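Local coordinates for protein glutathione synthetase-like effector 30 (Gpa-GSS30-apo) (Globodera pallida, PDB 5OET) that is a glutathione synthetase-like effector of a plant-parasitic nematode, related to the ATP-dependent ligases that make glutathione, though its own role has probably diverged, at residues 450-458 / 467-475; 497-505 / 516-524. One frame throughout, in Å; residues are numbered along the deposited sequence.

Contact 1 of 2, residues 450-458 / 467-475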
loop_
_atom_site.group_PDB
_atom_site.type_symbol
_atom_site.label_atom_id
_atom_site.label_comp_id
_atom_site.label_asym_id
_atom_site.label_seq_id
_atom_site.Cartn_x
_atom_site.Cartn_y
_atom_site.Cartn_z
ATOM N N ARG A 450 -10.075 -23.036 -27.614
ATOM C CA ARG A 450 -9.693 -21.934 -28.492
ATOM C C ARG A 450 -9.948 -20.646 -27.715
ATOM O O ARG A 450 -11.089 -20.216 -27.597
ATOM C CB ARG A 450 -10.473 -21.995 -29.825
ATOM C CG ARG A 450 -10.584 -23.417 -30.429
ATOM C CD ARG A 450 -10.448 -23.531 -31.956
ATOM N NE ARG A 450 -11.210 -22.539 -32.736
ATOM C CZ ARG A 450 -10.737 -21.385 -33.227
ATOM N NH1 ARG A 450 -9.476 -20.997 -33.013
ATOM N NH2 ARG A 450 -11.545 -20.585 -33.935
ATOM N N PRO A 451 -8.896 -20.034 -27.149
ATOM C CA PRO A 451 -9.150 -19.007 -26.137
ATOM C C PRO A 451 -9.347 -17.594 -26.706
ATOM O O PRO A 451 -8.748 -17.250 -27.725
ATOM C CB PRO A 451 -7.886 -19.079 -25.274
ATOM C CG PRO A 451 -6.803 -19.513 -26.224
ATOM C CD PRO A 451 -7.453 -20.133 -27.440
ATOM N N MET A 452 -10.173 -16.798 -26.025
ATOM C CA MET A 452 -10.484 -15.412 -26.392
ATOM C C MET A 452 -9.232 -14.554 -26.271
ATOM O O MET A 452 -8.574 -14.544 -25.238
ATOM C CB MET A 452 -11.581 -14.868 -25.475
ATOM C CG MET A 452 -12.070 -13.457 -25.785
ATOM S SD MET A 452 -13.029 -12.710 -24.473
ATOM C CE MET A 452 -11.748 -12.491 -23.243
ATOM N N VAL A 453 -8.914 -13.835 -27.336
ATOM C CA VAL A 453 -7.746 -12.985 -27.404
ATOM C C VAL A 453 -8.243 -11.547 -27.392
ATOM O O VAL A 453 -9.109 -11.162 -28.170
ATOM C CB VAL A 453 -6.922 -13.278 -28.677
ATOM C CG1 VAL A 453 -5.826 -12.243 -28.880
ATOM C CG2 VAL A 453 -6.319 -14.671 -28.594
ATOM N N ILE A 454 -7.693 -10.752 -26.489
ATOM C CA ILE A 454 -8.016 -9.332 -26.402
ATOM C C ILE A 454 -6.706 -8.541 -26.405
ATOM O O ILE A 454 -5.624 -9.117 -26.309
ATOM C CB ILE A 454 -8.920 -9.012 -25.176
ATOM C CG1 ILE A 454 -8.237 -9.343 -23.844
ATOM C CG2 ILE A 454 -10.246 -9.757 -25.279
ATOM C CD1 ILE A 454 -7.390 -8.228 -23.263
ATOM N N LYS A 455 -6.827 -7.225 -26.541
ATOM C CA LYS A 455 -5.696 -6.298 -26.567
ATOM C C LYS A 455 -5.648 -5.518 -25.246
ATOM O O LYS A 455 -6.683 -5.086 -24.728
ATOM C CB LYS A 455 -5.841 -5.319 -27.738
ATOM C CG LYS A 455 -5.726 -5.928 -29.141
ATOM C CD LYS A 455 -4.328 -5.755 -29.749
ATOM C CE LYS A 455 -4.360 -5.613 -31.284
ATOM N NZ LYS A 455 -4.173 -6.895 -32.027
ATOM N N ASN A 456 -4.446 -5.344 -24.706
ATOM C CA ASN A 456 -4.237 -4.574 -23.492
ATOM C C ASN A 456 -2.776 -4.141 -23.431
ATOM O O ASN A 456 -1.962 -4.523 -24.304
ATOM C CB ASN A 456 -4.607 -5.417 -22.265
ATOM C CG ASN A 456 -5.235 -4.591 -21.146
ATOM O OD1 ASN A 456 -4.786 -3.480 -20.866
ATOM N ND2 ASN A 456 -6.269 -5.120 -20.513
ATOM N N HIS A 457 -2.443 -3.339 -22.427
ATOM C CA HIS A 457 -1.071 -2.908 -22.204
ATOM C C HIS A 457 -0.540 -3.507 -20.903
ATOM O O HIS A 457 -1.249 -3.561 -19.909
ATOM C CB HIS A 457 -1.011 -1.382 -22.141
ATOM C CG HIS A 457 -1.858 -0.716 -23.172
ATOM N ND1 HIS A 457 -1.516 -0.685 -24.501
ATOM C CD2 HIS A 457 -3.047 -0.078 -23.070
ATOM C CE1 HIS A 457 -2.463 -0.060 -25.178
ATOM N NE2 HIS A 457 -3.411 0.306 -24.335
ATOM N N PHE A 458 0.718 -3.923 -20.902
ATOM C CA PHE A 458 1.328 -4.634 -19.768
ATOM C C PHE A 458 2.414 -3.792 -19.086
ATOM O O PHE A 458 3.357 -3.365 -19.730
ATOM C CB PHE A 458 1.958 -5.927 -20.289
ATOM C CG PHE A 458 0.992 -7.062 -20.501
ATOM C CD1 PHE A 458 -0.395 -6.890 -20.488
ATOM C CD2 PHE A 458 1.509 -8.352 -20.744
ATOM C CE1 PHE A 458 -1.235 -7.987 -20.677
ATOM C CE2 PHE A 458 0.666 -9.441 -20.932
ATOM C CZ PHE A 458 -0.711 -9.256 -20.900
ATOM N N LEU A 467 2.818 -2.021 -25.165
ATOM C CA LEU A 467 1.540 -1.479 -25.615
ATOM C C LEU A 467 0.907 -2.320 -26.726
ATOM O O LEU A 467 1.583 -2.814 -27.623
ATOM C CB LEU A 467 1.734 -0.045 -26.122
ATOM C CG LEU A 467 2.502 0.977 -25.276
ATOM C CD1 LEU A 467 2.647 2.284 -26.046
ATOM C CD2 LEU A 467 1.851 1.216 -23.925
ATOM N N ASN A 468 -0.400 -2.486 -26.644
ATOM C CA ASN A 468 -1.204 -3.163 -27.661
ATOM C C ASN A 468 -0.814 -4.638 -27.886
ATOM O O ASN A 468 -0.762 -5.095 -28.997
ATOM C CB ASN A 468 -1.207 -2.369 -28.973
ATOM C CG ASN A 468 -1.781 -0.979 -28.812
ATOM O OD1 ASN A 468 -1.077 0.017 -28.994
ATOM N ND2 ASN A 468 -3.067 -0.902 -28.474
ATOM N N LEU A 469 -0.544 -5.363 -26.810
ATOM C CA LEU A 469 -0.329 -6.804 -26.884
ATOM C C LEU A 469 -1.642 -7.539 -27.074
ATOM O O LEU A 469 -2.659 -7.132 -26.511
ATOM C CB LEU A 469 0.267 -7.318 -25.576
ATOM C CG LEU A 469 1.746 -7.059 -25.388
ATOM C CD1 LEU A 469 2.096 -7.245 -23.922
ATOM C CD2 LEU A 469 2.570 -7.961 -26.307
ATOM N N ASP A 470 -1.603 -8.641 -27.822
ATOM C CA ASP A 470 -2.643 -9.667 -27.718
ATOM C C ASP A 470 -2.466 -10.399 -26.402
ATOM O O ASP A 470 -1.365 -10.815 -26.089
ATOM C CB ASP A 470 -2.528 -10.674 -28.859
ATOM C CG ASP A 470 -2.756 -10.045 -30.221
ATOM O OD1 ASP A 470 -2.790 -8.789 -30.303
ATOM O OD2 ASP A 470 -2.889 -10.825 -31.198
ATOM N N ALA A 471 -3.542 -10.558 -25.641
ATOM C CA ALA A 471 -3.526 -11.370 -24.417
ATOM C C ALA A 471 -4.793 -12.186 -24.254
ATOM O O ALA A 471 -5.829 -11.823 -24.786
ATOM C CB ALA A 471 -3.340 -10.478 -23.207
ATOM N N THR A 472 -4.693 -13.275 -23.496
ATOM C CA THR A 472 -5.833 -14.127 -23.166
ATOM C C THR A 472 -6.054 -14.005 -21.664
ATOM O O THR A 472 -5.172 -14.378 -20.899
ATOM C CB THR A 472 -5.601 -15.624 -23.527
ATOM O OG1 THR A 472 -4.313 -16.047 -23.068
ATOM C CG2 THR A 472 -5.669 -15.849 -25.010
ATOM N N PRO A 473 -7.217 -13.464 -21.239
ATOM C CA PRO A 473 -7.535 -13.413 -19.824
ATOM C C PRO A 473 -8.025 -14.764 -19.261
ATOM O O PRO A 473 -8.479 -15.629 -20.008
ATOM C CB PRO A 473 -8.628 -12.351 -19.744
ATOM C CG PRO A 473 -9.303 -12.405 -21.051
ATOM C CD PRO A 473 -8.311 -12.913 -22.061
ATOM N N GLU A 474 -7.902 -14.909 -17.943
ATOM C CA GLU A 474 -8.280 -16.106 -17.214
ATOM C C GLU A 474 -8.981 -15.614 -15.954
ATOM O O GLU A 474 -8.393 -14.912 -15.159
ATOM C CB GLU A 474 -7.043 -16.934 -16.857
ATOM C CG GLU A 474 -7.325 -18.325 -16.289
ATOM C CD GLU A 474 -6.182 -18.887 -15.420
ATOM O OE1 GLU A 474 -5.907 -18.336 -14.310
ATOM O OE2 GLU A 474 -5.571 -19.904 -15.827
ATOM N N LEU A 475 -10.245 -15.995 -15.798
ATOM C CA LEU A 475 -11.109 -15.557 -14.693
ATOM C C LEU A 475 -11.051 -16.525 -13.524
ATOM O O LEU A 475 -11.330 -17.688 -13.694
ATOM C CB LEU A 475 -12.547 -15.505 -15.194
ATOM C CG LEU A 475 -13.662 -15.078 -14.256
ATOM C CD1 LEU A 475 -13.547 -13.603 -13.894
ATOM C CD2 LEU A 475 -14.992 -15.384 -14.930
#

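Contact 2 of 2, residues 497-505 / 516-524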
loop_
_atom_site.group_PDB
_atom_site.type_symbol
_atom_site.label_atom_id
_atom_site.label_comp_id
_atom_site.label_asym_id
_atom_site.label_seq_id
_atom_site.Cartn_x
_atom_site.Cartn_y
_atom_site.Cartn_z
ATOM N N GLY A 497 -15.868 -13.924 -4.612
ATOM C CA GLY A 497 -14.872 -12.976 -5.090
ATOM C C GLY A 497 -14.426 -13.339 -6.491
ATOM O O GLY A 497 -14.784 -14.407 -7.000
ATOM N N HIS A 498 -13.634 -12.470 -7.109
ATOM C CA HIS A 498 -13.180 -12.714 -8.483
ATOM C C HIS A 498 -11.953 -11.903 -8.848
ATOM O O HIS A 498 -11.815 -10.751 -8.448
ATOM C CB HIS A 498 -14.313 -12.414 -9.474
ATOM C CG HIS A 498 -14.733 -10.984 -9.469
ATOM N ND1 HIS A 498 -15.684 -10.477 -8.604
ATOM C CD2 HIS A 498 -14.287 -9.935 -10.195
ATOM C CE1 HIS A 498 -15.817 -9.177 -8.817
ATOM N NE2 HIS A 498 -14.990 -8.824 -9.785
ATOM N N MET A 499 -11.097 -12.516 -9.649
ATOM C CA MET A 499 -9.859 -11.913 -10.118
ATOM C C MET A 499 -9.640 -12.325 -11.560
ATOM O O MET A 499 -10.391 -13.143 -12.096
ATOM C CB MET A 499 -8.705 -12.432 -9.279
ATOM C CG MET A 499 -8.509 -13.940 -9.435
ATOM S SD MET A 499 -6.865 -14.429 -8.968
ATOM C CE MET A 499 -5.947 -13.741 -10.317
ATOM N N MET A 500 -8.580 -11.813 -12.162
ATOM C CA MET A 500 -8.265 -12.162 -13.542
ATOM C C MET A 500 -6.772 -12.124 -13.746
ATOM O O MET A 500 -6.067 -11.396 -13.066
ATOM C CB MET A 500 -8.981 -11.202 -14.477
ATOM C CG MET A 500 -8.931 -11.536 -15.949
ATOM S SD MET A 500 -10.230 -10.658 -16.867
ATOM C CE MET A 500 -11.580 -11.762 -16.536
ATOM N N LYS A 501 -6.293 -12.950 -14.655
ATOM C CA LYS A 501 -4.885 -12.969 -15.017
ATOM C C LYS A 501 -4.812 -13.084 -16.521
ATOM O O LYS A 501 -5.494 -13.903 -17.087
ATOM C CB LYS A 501 -4.158 -14.147 -14.348
ATOM C CG LYS A 501 -3.850 -13.958 -12.873
ATOM C CD LYS A 501 -2.412 -13.516 -12.580
ATOM C CE LYS A 501 -1.455 -14.693 -12.397
ATOM N NZ LYS A 501 -0.074 -14.247 -12.053
ATOM N N SER A 502 -4.009 -12.232 -17.150
ATOM C CA SER A 502 -3.790 -12.259 -18.591
ATOM C C SER A 502 -2.376 -12.706 -18.880
ATOM O O SER A 502 -1.455 -12.306 -18.179
ATOM C CB SER A 502 -4.000 -10.883 -19.185
ATOM O OG SER A 502 -5.350 -10.510 -19.068
ATOM N N LYS A 503 -2.226 -13.543 -19.905
ATOM C CA LYS A 503 -0.922 -13.948 -20.416
ATOM C C LYS A 503 -0.841 -13.541 -21.862
ATOM O O LYS A 503 -1.875 -13.284 -22.453
ATOM C CB LYS A 503 -0.697 -15.457 -20.262
ATOM C CG LYS A 503 -1.678 -16.354 -20.994
ATOM C CD LYS A 503 -1.045 -17.719 -21.289
ATOM C CE LYS A 503 -2.040 -18.742 -21.802
ATOM N NZ LYS A 503 -3.226 -18.868 -20.900
ATOM N N LEU A 504 0.369 -13.454 -22.418
ATOM C CA LEU A 504 0.551 -13.309 -23.862
ATOM C C LEU A 504 -0.071 -14.457 -24.641
ATOM O O LEU A 504 -0.013 -15.608 -24.206
ATOM C CB LEU A 504 2.024 -13.320 -24.233
ATOM C CG LEU A 504 2.915 -12.154 -23.856
ATOM C CD1 LEU A 504 4.264 -12.373 -24.533
ATOM C CD2 LEU A 504 2.305 -10.817 -24.259
ATOM N N ALA A 505 -0.648 -14.123 -25.792
ATOM C CA ALA A 505 -1.007 -15.094 -26.808
ATOM C C ALA A 505 0.143 -15.204 -27.825
ATOM O O ALA A 505 0.413 -16.275 -28.375
ATOM C CB ALA A 505 -2.291 -14.661 -27.483
ATOM N N PHE A 516 4.783 -16.116 -18.785
ATOM C CA PHE A 516 4.731 -14.925 -17.951
ATOM C C PHE A 516 3.353 -14.260 -18.051
ATOM O O PHE A 516 2.844 -14.001 -19.170
ATOM C CB PHE A 516 5.830 -13.918 -18.336
ATOM C CG PHE A 516 5.600 -12.539 -17.768
ATOM C CD1 PHE A 516 4.779 -11.621 -18.435
ATOM C CD2 PHE A 516 6.168 -12.163 -16.544
ATOM C CE1 PHE A 516 4.533 -10.365 -17.892
ATOM C CE2 PHE A 516 5.935 -10.901 -16.008
ATOM C CZ PHE A 516 5.113 -10.008 -16.678
ATOM N N SER A 517 2.792 -13.935 -16.884
ATOM C CA SER A 517 1.424 -13.462 -16.795
ATOM C C SER A 517 1.326 -12.188 -15.951
ATOM O O SER A 517 2.323 -11.718 -15.408
ATOM C CB SER A 517 0.540 -14.550 -16.214
ATOM O OG SER A 517 0.506 -14.448 -14.809
ATOM N N VAL A 518 0.115 -11.654 -15.838
ATOM C CA VAL A 518 -0.101 -10.297 -15.378
ATOM C C VAL A 518 -1.451 -10.226 -14.651
ATOM O O VAL A 518 -2.399 -10.860 -15.046
ATOM C CB VAL A 518 -0.006 -9.353 -16.608
ATOM C CG1 VAL A 518 -1.098 -8.291 -16.656
ATOM C CG2 VAL A 518 1.356 -8.708 -16.676
ATOM N N TYR A 519 -1.543 -9.456 -13.584
ATOM C CA TYR A 519 -2.814 -9.325 -12.899
ATOM C C TYR A 519 -3.681 -8.408 -13.694
ATOM O O TYR A 519 -3.214 -7.462 -14.285
ATOM C CB TYR A 519 -2.640 -8.783 -11.490
ATOM C CG TYR A 519 -2.033 -9.803 -10.601
ATOM C CD1 TYR A 519 -2.826 -10.762 -9.944
ATOM C CD2 TYR A 519 -0.644 -9.854 -10.436
ATOM C CE1 TYR A 519 -2.245 -11.728 -9.134
ATOM C CE2 TYR A 519 -0.054 -10.811 -9.636
ATOM C CZ TYR A 519 -0.860 -11.745 -8.997
ATOM O OH TYR A 519 -0.226 -12.663 -8.236
ATOM N N ASP A 520 -4.962 -8.683 -13.680
ATOM C CA ASP A 520 -5.892 -7.975 -14.518
ATOM C C ASP A 520 -7.208 -7.900 -13.754
ATOM O O ASP A 520 -7.306 -8.425 -12.662
ATOM C CB ASP A 520 -6.038 -8.749 -15.834
ATOM C CG ASP A 520 -6.524 -7.888 -16.980
ATOM O OD1 ASP A 520 -7.219 -6.872 -16.721
ATOM O OD2 ASP A 520 -6.214 -8.221 -18.154
ATOM N N SER A 521 -8.198 -7.230 -14.305
ATOM C CA SER A 521 -9.553 -7.319 -13.773
ATOM C C SER A 521 -10.574 -7.158 -14.922
ATOM O O SER A 521 -10.289 -6.508 -15.919
ATOM C CB SER A 521 -9.765 -6.286 -12.654
ATOM O OG SER A 521 -9.934 -4.992 -13.182
ATOM N N PRO A 522 -11.755 -7.774 -14.790
ATOM C CA PRO A 522 -12.646 -7.821 -15.928
ATOM C C PRO A 522 -13.395 -6.514 -16.113
ATOM O O PRO A 522 -13.727 -5.855 -15.123
ATOM C CB PRO A 522 -13.614 -8.941 -15.553
ATOM C CG PRO A 522 -13.717 -8.818 -14.080
ATOM C CD PRO A 522 -12.368 -8.374 -13.600
ATOM N N TYR A 523 -13.603 -6.132 -17.375
ATOM C CA TYR A 523 -14.565 -5.101 -17.740
ATOM C C TYR A 523 -15.700 -5.806 -18.492
ATOM O O TYR A 523 -15.493 -6.338 -19.580
ATOM C CB TYR A 523 -13.920 -4.010 -18.602
ATOM C CG TYR A 523 -14.776 -2.772 -18.756
ATOM C CD1 TYR A 523 -15.754 -2.691 -19.754
ATOM C CD2 TYR A 523 -14.612 -1.678 -17.903
ATOM C CE1 TYR A 523 -16.530 -1.548 -19.907
ATOM C CE2 TYR A 523 -15.395 -0.540 -18.039
ATOM C CZ TYR A 523 -16.355 -0.476 -19.037
ATOM O OH TYR A 523 -17.122 0.661 -19.174
ATOM N N LEU A 524 -16.890 -5.812 -17.899
ATOM C CA LEU A 524 -17.997 -6.608 -18.411
ATOM C C LEU A 524 -18.688 -5.960 -19.583
ATOM O O LEU A 524 -19.629 -5.188 -19.453
ATOM C CB LEU A 524 -18.992 -6.971 -17.320
ATOM C CG LEU A 524 -18.354 -7.805 -16.206
ATOM C CD1 LEU A 524 -19.446 -8.090 -15.187
ATOM C CD2 LEU A 524 -17.680 -9.082 -16.701
#

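Contact 1 of 2, residues 450-458 / 467-475
Ile-454 and Ala-471 trade backbone hydrogen bonds in both directions, N of Ile-454 lying 2.7 Å from O of Ala-471, and so set the register of a strongly twisted beta hairpin in the large mixed sheet of this ATP-grasp, glutathione synthetase-type fold. Asn-456 and Leu-469 form the next hydrogen-bonded pair. Between these pairs Lys-455 and Asp-470 emerge on one face, side by side: the lysine chain, bent at chi2, chi3 and chi4, brings NZ of Lys-455 to the carboxylate, where it meets OD1 of Asp-470 at 2.9 Å from the syn side in a salt bridge. On the other face, CD1 of Leu-469 sits over the Phe-458 ring, while CB of Ala-471 approaches CZ of Phe-458 obliquely at 3.7 Å. Toward the open end of the hairpin, CE of Met-452 packs on CG of Pro-473, the two side chains crossing at about a right angle. At Asn-468 the chain turns a corner with positive phi (61°), and its backbone N donates to ND1 of His-457 at 3.0 Å, from 26° out of the imidazole plane. Beyond the two strands, ND2 of Asn-456 donates to OG of Ser-94 and O of Tyr-92.

Contact 2 of 2, residues 497-505 / 516-524
The carboxylate oxygen OD2 of Asp-520 receives the hydroxyl of Ser-502, whose OG lies 2.6 Å from it on the anti lone pair, and is also hydrogen-bonded to the hydroxyl of Ser-94. The other oxygen, OD1 of Asp-520, accepts the backbone N of the following residue, Ser-521, so that both ends of the carboxylate are held and its rotation is restricted. Asp-520 and Ser-502 project from the same face of the sheet, and the first torsion of Asp-520 (chi1 -157°) swings the carboxylate toward the serine hydroxyl. The backbones beneath belong to two antiparallel strands, neighbours in the mixed sheet of the glutathione synthetase fold. Ser-502 N donates to O of Val-518 at 3.0 Å; the return bond, from Val-518 N to O of Ser-502, is weak and bent. Two residues further along, Asp-520 N meets O of Met-500 at 3.0 Å from well above the carbonyl plane, an oblique approach where the second strand begins to diverge. The opposite face carries Lys-501 and Tyr-519, a non-hydrogen-bonded pair. The lysine chain, bent at chi2 and chi3, folds across the phenol, placing CD 4.0 Å from the Tyr-519 ring centroid in a CH-pi contact. NZ of Lys-501 follows over the same face in a cation-pi contact, 4.4 Å from that centroid, and gives a hydrogen bond to OG of Ser-517 at 2.8 Å. Phe-200 meets the Tyr-519 ring with its plane nearly parallel. Where the strands part, the Met-500 chain bends at chi3 and sets its methyl CE 3.6 Å from CB of Pro-522.

In the fold
Contact 1 closes before contact 2 opens, yet their centres lie only about 8 Å apart, because strands 469-484 and 490-504 are consecutive in the chain and adjacent in one mixed sheet. Probable hydrogen bonds join the two contacts, Thr-472 N to Lys-503 O at 3.0 Å and Lys-501 N to Glu-474 O at 2.9 Å. Ser-94 adds a polar bridge, its hydroxyl bonded to both Asn-456 and Asp-520. Strands 454-459, 469-484, 490-504 and 517-524 are successive antiparallel neighbours; 469-484 also pairs with 160-173, 83-90 joins through 454-459, and 94-96 pairs parallel with 517-524, tying the C-terminal chain to N-terminal strands. The magnesium ligands His-406 and Glu-426 lie outside these segments.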